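Local coordinates for protein anaphase-promoting complex subunit cut9 (Schizosaccharomyces pombe, PDB 2XPI) that serves as a tetratricopeptide-repeat subunit of the anaphase-promoting complex, the E3 ubiquitin ligase that controls progression through mitosis and G1, and binds hcn1 and self-associates through its repeats, at residues I411-S416 / I427-T432; L442-L447 / N461-S466. All blocks are in the same frame, centred on the assembly; numbering follows the deposited sequence.

Interaction 1 (I411-S416 / I427-T432); sequences IGFAHS and ISAYTT
The hydroxyl of Tyr430, whose ring lies over Ala414, is hydrogen-bonded to a basic side chain from the chain of another protein, so the polar end of a mostly apolar helix contact serves the interface with that protein. The Tyr430 ring itself packs within the repeat: the CB of Ala414 stands 3.4 Å from the Tyr430 ring centroid, over the face and 16° off the ring normal, as a CH-pi contact. CG of Tyr430 is anti to its own carbonyl carbon (chi1 -74°), which swings the ring over the methyl of Ala414. The imidazole of His415 lies rim to rim with the tyrosine, neither ring over the face of the other, though its modelled orientation is doubtful. Ile411 crosses the Tyr430 side chain at about a right angle and brings CD1 to the ring edge, 4.1 Å from Tyr430 CD1; a branched aliphatic chain suits this place because its end methyl can reach the ring although its CB points away from the other helix.

These residues join the two antiparallel helices of TPR 10, whose local axes run at 160° to each other. Small residues suit the crossing: the methyls of Ala414 and Ala429 let the backbones come close, with the two CA atoms 4.9 Å apart. A phenylalanine in place of Tyr430 would keep a ring face for Ala414 but would probably leave the basic side chain of the other protein without its hydroxyl partner. Beside the alanines Phe413 CD2 lies 4.1 Å from Ala429 CB, while its ring also packs on Phe417 and on helix 389-402.

Interaction 2 (L442-L447 / N461-S466); sequences LPYLFL and NEYLQS
This is a partly buried, apolar helix-to-helix contact with two tyrosines at its centre, formed by the antiparallel pair of TPR 11, whose local axes run at 156° to each other. Tyr444 and Tyr463 cross at about a right angle, with Tyr444 CD1 placed 3.9 Å from Tyr463 CD1, at the edge of the Tyr463 ring. The backbones take part reciprocally: Tyr444 O is 3.4 Å from Tyr463 CB, and Tyr463 O is 3.4 Å from Tyr444 CB.

Leu447 covers one face of the Tyr463 ring, its CB 3.7 Å from the ring centroid and only 10° off the normal, a CH-pi contact over the middle of the ring. Tyr463 CG, anti to its carbonyl carbon (chi1 -74°), carries the ring to that leucine. A small residue suits the position of Ser466, whose CB lies beside Tyr444 CD2 at 3.4 Å; its OG donates a hydrogen bond to Glu462 O of its own helix, coming from above the carbonyl plane, with Ser466 OG 3.2 Å from Glu462 O. On another side of the contact Leu445 CD2 and Leu464 CD2 approach to 4.2 Å.

These leucines carry the packing on to the next repeat, Leu445 touching Leu476 and Glu480 of helix 475-487 and Leu464 touching Leu477, while Leu442, Pro443 and Phe446 rest on apolar side chains of another protein's chain and Pro443 meets Ala434 of helix 423-435.

Interactions 1 and 2 are the helix pairings within two successive TPR motifs, and they abut through helix 423-435 and helix 442-454, which follow each other in the chain. Tyr430 CE1 of interaction 1 lies 3.4 Å from Phe446 CB of interaction 2, and Leu447 reaches Tyr430 and Thr431. Interaction 1 is the more buried, built on small residues with one polar atom turned to another protein; interaction 2 is partly exposed at its tyrosines and buried at its leucines, and there it is residues beside the contact that pack on that chain, through apolar side chains. This is consistent with the known binding of hcn1 by TPR 8 and 10-13.

Interaction 1 (I411-S416 / I427-T432)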
loop_
_atom_site.group_PDB
_atom_site.type_symbol
_atom_site.label_atom_id
_atom_site.label_comp_id
_atom_site.label_asym_id
_atom_site.label_seq_id
_atom_site.Cartn_x
_atom_site.Cartn_y
_atom_site.Cartn_z
ATOM N N ILE A 411 -1.398 25.441 18.036
ATOM C CA ILE A 411 -1.583 26.887 18.172
ATOM C C ILE A 411 -3.017 27.270 17.803
ATOM O O ILE A 411 -3.711 27.932 18.577
ATOM C CB ILE A 411 -0.570 27.706 17.323
ATOM C CG1 ILE A 411 0.852 27.568 17.887
ATOM C CG2 ILE A 411 -0.919 29.173 17.343
ATOM C CD1 ILE A 411 0.955 27.751 19.417
ATOM N N GLY A 412 -3.472 26.830 16.633
ATOM C CA GLY A 412 -4.858 27.024 16.250
ATOM C C GLY A 412 -5.829 26.518 17.298
ATOM O O GLY A 412 -6.835 27.160 17.573
ATOM N N PHE A 413 -5.531 25.359 17.879
ATOM C CA PHE A 413 -6.372 24.749 18.903
ATOM C C PHE A 413 -6.445 25.669 20.133
ATOM O O PHE A 413 -7.530 25.999 20.625
ATOM C CB PHE A 413 -5.754 23.412 19.293
ATOM C CG PHE A 413 -6.659 22.506 20.052
ATOM C CD1 PHE A 413 -8.021 22.487 19.810
ATOM C CD2 PHE A 413 -6.133 21.627 20.988
ATOM C CE1 PHE A 413 -8.863 21.620 20.506
ATOM C CE2 PHE A 413 -6.970 20.769 21.712
ATOM C CZ PHE A 413 -8.341 20.769 21.463
ATOM N N ALA A 414 -5.282 26.093 20.617
ATOM C CA ALA A 414 -5.229 26.969 21.773
ATOM C C ALA A 414 -5.966 28.286 21.548
ATOM O O ALA A 414 -6.713 28.732 22.427
ATOM C CB ALA A 414 -3.785 27.216 22.196
ATOM N N HIS A 415 -5.758 28.919 20.393
ATOM C CA HIS A 415 -6.461 30.181 20.079
ATOM C C HIS A 415 -7.990 30.086 20.155
ATOM O O HIS A 415 -8.646 31.019 20.606
ATOM C CB HIS A 415 -6.068 30.726 18.704
ATOM C CG HIS A 415 -4.671 31.246 18.642
ATOM N ND1 HIS A 415 -4.018 31.482 17.453
ATOM C CD2 HIS A 415 -3.799 31.573 19.621
ATOM C CE1 HIS A 415 -2.801 31.929 17.704
ATOM N NE2 HIS A 415 -2.641 31.992 19.013
ATOM N N SER A 416 -8.543 28.968 19.695
ATOM C CA SER A 416 -9.969 28.697 19.809
ATOM C C SER A 416 -10.408 28.722 21.255
ATOM O O SER A 416 -11.437 29.310 21.605
ATOM C CB SER A 416 -10.297 27.318 19.226
ATOM O OG SER A 416 -9.941 27.248 17.855
ATOM N N ILE A 427 -4.152 27.323 27.898
ATOM C CA ILE A 427 -2.843 27.066 28.497
ATOM C C ILE A 427 -2.290 25.621 28.325
ATOM O O ILE A 427 -1.095 25.451 28.115
ATOM C CB ILE A 427 -2.811 27.536 29.983
ATOM C CG1 ILE A 427 -2.824 29.068 30.010
ATOM C CG2 ILE A 427 -1.596 26.950 30.741
ATOM C CD1 ILE A 427 -3.546 29.664 31.200
ATOM N N SER A 428 -3.134 24.593 28.414
ATOM C CA SER A 428 -2.698 23.240 28.037
ATOM C C SER A 428 -2.183 23.211 26.605
ATOM O O SER A 428 -1.051 22.814 26.352
ATOM C CB SER A 428 -3.836 22.237 28.134
ATOM O OG SER A 428 -4.232 22.050 29.472
ATOM N N ALA A 429 -3.025 23.630 25.669
ATOM C CA ALA A 429 -2.657 23.617 24.272
ATOM C C ALA A 429 -1.399 24.438 24.005
ATOM O O ALA A 429 -0.536 23.978 23.270
ATOM C CB ALA A 429 -3.828 24.071 23.389
ATOM N N TYR A 430 -1.268 25.627 24.602
ATOM C CA TYR A 430 -0.065 26.451 24.385
ATOM C C TYR A 430 1.180 25.819 24.997
ATOM O O TYR A 430 2.283 26.019 24.502
ATOM C CB TYR A 430 -0.192 27.866 24.970
ATOM C CG TYR A 430 -1.074 28.811 24.207
ATOM C CD1 TYR A 430 -0.948 28.970 22.830
ATOM C CD2 TYR A 430 -2.039 29.565 24.875
ATOM C CE1 TYR A 430 -1.785 29.852 22.135
ATOM C CE2 TYR A 430 -2.859 30.452 24.203
ATOM C CZ TYR A 430 -2.734 30.591 22.842
ATOM O OH TYR A 430 -3.567 31.468 22.209
ATOM N N THR A 431 1.026 25.100 26.101
ATOM C CA THR A 431 2.198 24.479 26.677
ATOM C C THR A 431 2.566 23.228 25.887
ATOM O O THR A 431 3.747 23.033 25.595
ATOM C CB THR A 431 2.107 24.240 28.205
ATOM O OG1 THR A 431 1.102 23.282 28.474
ATOM C CG2 THR A 431 1.745 25.523 28.929
ATOM N N THR A 432 1.596 22.404 25.486
ATOM C CA THR A 432 1.998 21.337 24.569
ATOM C C THR A 432 2.566 21.881 23.244
ATOM O O THR A 432 3.428 21.255 22.642
ATOM C CB THR A 432 1.001 20.133 24.364
ATOM O OG1 THR A 432 0.765 19.936 22.968
ATOM C CG2 THR A 432 -0.312 20.253 25.124
#

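Interaction 2 (L442-L447 / N461-S466)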
loop_
_atom_site.group_PDB
_atom_site.type_symbol
_atom_site.label_atom_id
_atom_site.label_comp_id
_atom_site.label_asym_id
_atom_site.label_seq_id
_atom_site.Cartn_x
_atom_site.Cartn_y
_atom_site.Cartn_z
ATOM N N LEU A 442 7.017 32.867 20.190
ATOM C CA LEU A 442 5.573 32.990 20.165
ATOM C C LEU A 442 4.798 32.197 21.222
ATOM O O LEU A 442 3.900 32.736 21.834
ATOM C CB LEU A 442 5.035 32.690 18.772
ATOM C CG LEU A 442 5.205 33.809 17.752
ATOM C CD1 LEU A 442 4.636 33.372 16.437
ATOM C CD2 LEU A 442 4.517 35.066 18.223
ATOM N N PRO A 443 5.118 30.911 21.432
ATOM C CA PRO A 443 4.422 30.203 22.520
ATOM C C PRO A 443 4.488 30.862 23.901
ATOM O O PRO A 443 3.466 30.861 24.565
ATOM C CB PRO A 443 5.103 28.840 22.530
ATOM C CG PRO A 443 5.418 28.613 21.066
ATOM C CD PRO A 443 5.916 29.987 20.608
ATOM N N TYR A 444 5.618 31.418 24.326
ATOM C CA TYR A 444 5.692 32.149 25.603
ATOM C C TYR A 444 4.912 33.456 25.558
ATOM O O TYR A 444 4.386 33.913 26.575
ATOM C CB TYR A 444 7.126 32.507 25.958
ATOM C CG TYR A 444 7.969 31.322 26.320
ATOM C CD1 TYR A 444 7.392 30.134 26.701
ATOM C CD2 TYR A 444 9.344 31.397 26.275
ATOM C CE1 TYR A 444 8.149 29.063 27.024
ATOM C CE2 TYR A 444 10.116 30.330 26.597
ATOM C CZ TYR A 444 9.518 29.163 26.975
ATOM O OH TYR A 444 10.307 28.079 27.291
ATOM N N LEU A 445 4.886 34.069 24.381
ATOM C CA LEU A 445 4.049 35.222 24.140
ATOM C C LEU A 445 2.613 34.877 24.502
ATOM O O LEU A 445 1.972 35.559 25.310
ATOM C CB LEU A 445 4.111 35.608 22.672
ATOM C CG LEU A 445 4.060 37.105 22.444
ATOM C CD1 LEU A 445 4.156 37.447 20.967
ATOM C CD2 LEU A 445 2.797 37.651 23.071
ATOM N N PHE A 446 2.113 33.803 23.902
ATOM C CA PHE A 446 0.726 33.433 24.073
ATOM C C PHE A 446 0.438 32.995 25.514
ATOM O O PHE A 446 -0.599 33.343 26.088
ATOM C CB PHE A 446 0.346 32.341 23.080
ATOM C CG PHE A 446 0.539 32.730 21.632
ATOM C CD1 PHE A 446 0.392 34.036 21.226
ATOM C CD2 PHE A 446 0.840 31.770 20.670
ATOM C CE1 PHE A 446 0.563 34.392 19.883
ATOM C CE2 PHE A 446 1.011 32.118 19.324
ATOM C CZ PHE A 446 0.876 33.418 18.932
ATOM N N LEU A 447 1.349 32.225 26.098
ATOM C CA LEU A 447 1.215 31.853 27.499
ATOM C C LEU A 447 1.129 33.120 28.375
ATOM O O LEU A 447 0.353 33.171 29.312
ATOM C CB LEU A 447 2.390 30.979 27.952
ATOM C CG LEU A 447 2.314 29.446 28.055
ATOM C CD1 LEU A 447 0.883 28.944 28.030
ATOM C CD2 LEU A 447 3.148 28.776 26.969
ATOM N N ASN A 461 4.429 37.911 33.306
ATOM C CA ASN A 461 5.667 38.625 33.084
ATOM C C ASN A 461 6.845 37.665 32.914
ATOM O O ASN A 461 7.742 37.919 32.122
ATOM C CB ASN A 461 5.933 39.596 34.235
ATOM C CG ASN A 461 7.152 40.446 33.996
ATOM O OD1 ASN A 461 7.290 41.056 32.939
ATOM N ND2 ASN A 461 8.050 40.488 34.972
ATOM N N GLU A 462 6.852 36.569 33.662
ATOM C CA GLU A 462 7.876 35.546 33.468
ATOM C C GLU A 462 7.906 35.106 32.004
ATOM O O GLU A 462 8.932 35.193 31.338
ATOM C CB GLU A 462 7.577 34.329 34.330
ATOM C CG GLU A 462 7.727 34.555 35.804
ATOM C CD GLU A 462 9.079 34.131 36.275
ATOM O OE1 GLU A 462 9.183 33.587 37.387
ATOM O OE2 GLU A 462 10.043 34.320 35.510
ATOM N N TYR A 463 6.767 34.630 31.509
ATOM C CA TYR A 463 6.668 34.204 30.132
ATOM C C TYR A 463 7.022 35.326 29.135
ATOM O O TYR A 463 7.681 35.082 28.125
ATOM C CB TYR A 463 5.268 33.674 29.853
ATOM C CG TYR A 463 4.945 32.314 30.433
ATOM C CD1 TYR A 463 5.576 31.157 29.970
ATOM C CD2 TYR A 463 3.976 32.176 31.405
ATOM C CE1 TYR A 463 5.251 29.903 30.480
ATOM C CE2 TYR A 463 3.649 30.939 31.928
ATOM C CZ TYR A 463 4.282 29.805 31.457
ATOM O OH TYR A 463 3.927 28.584 31.995
ATOM N N LEU A 464 6.605 36.559 29.408
ATOM C CA LEU A 464 6.895 37.640 28.471
ATOM C C LEU A 464 8.382 38.019 28.400
ATOM O O LEU A 464 8.911 38.242 27.312
ATOM C CB LEU A 464 6.007 38.861 28.736
ATOM C CG LEU A 464 4.521 38.666 28.393
ATOM C CD1 LEU A 464 3.717 39.860 28.830
ATOM C CD2 LEU A 464 4.299 38.406 26.933
ATOM N N GLN A 465 9.060 38.091 29.541
ATOM C CA GLN A 465 10.519 38.294 29.538
ATOM C C GLN A 465 11.204 37.151 28.793
ATOM O O GLN A 465 12.192 37.348 28.087
ATOM C CB GLN A 465 11.076 38.395 30.966
ATOM C CG GLN A 465 10.609 39.625 31.725
ATOM C CD GLN A 465 10.983 40.921 31.015
ATOM O OE1 GLN A 465 12.066 41.028 30.420
ATOM N NE2 GLN A 465 10.094 41.923 31.087
ATOM N N SER A 466 10.660 35.950 28.950
ATOM C CA SER A 466 11.136 34.797 28.208
ATOM C C SER A 466 11.023 34.949 26.690
ATOM O O SER A 466 12.025 34.749 26.020
ATOM C CB SER A 466 10.476 33.512 28.701
ATOM O OG SER A 466 10.985 33.147 29.975
#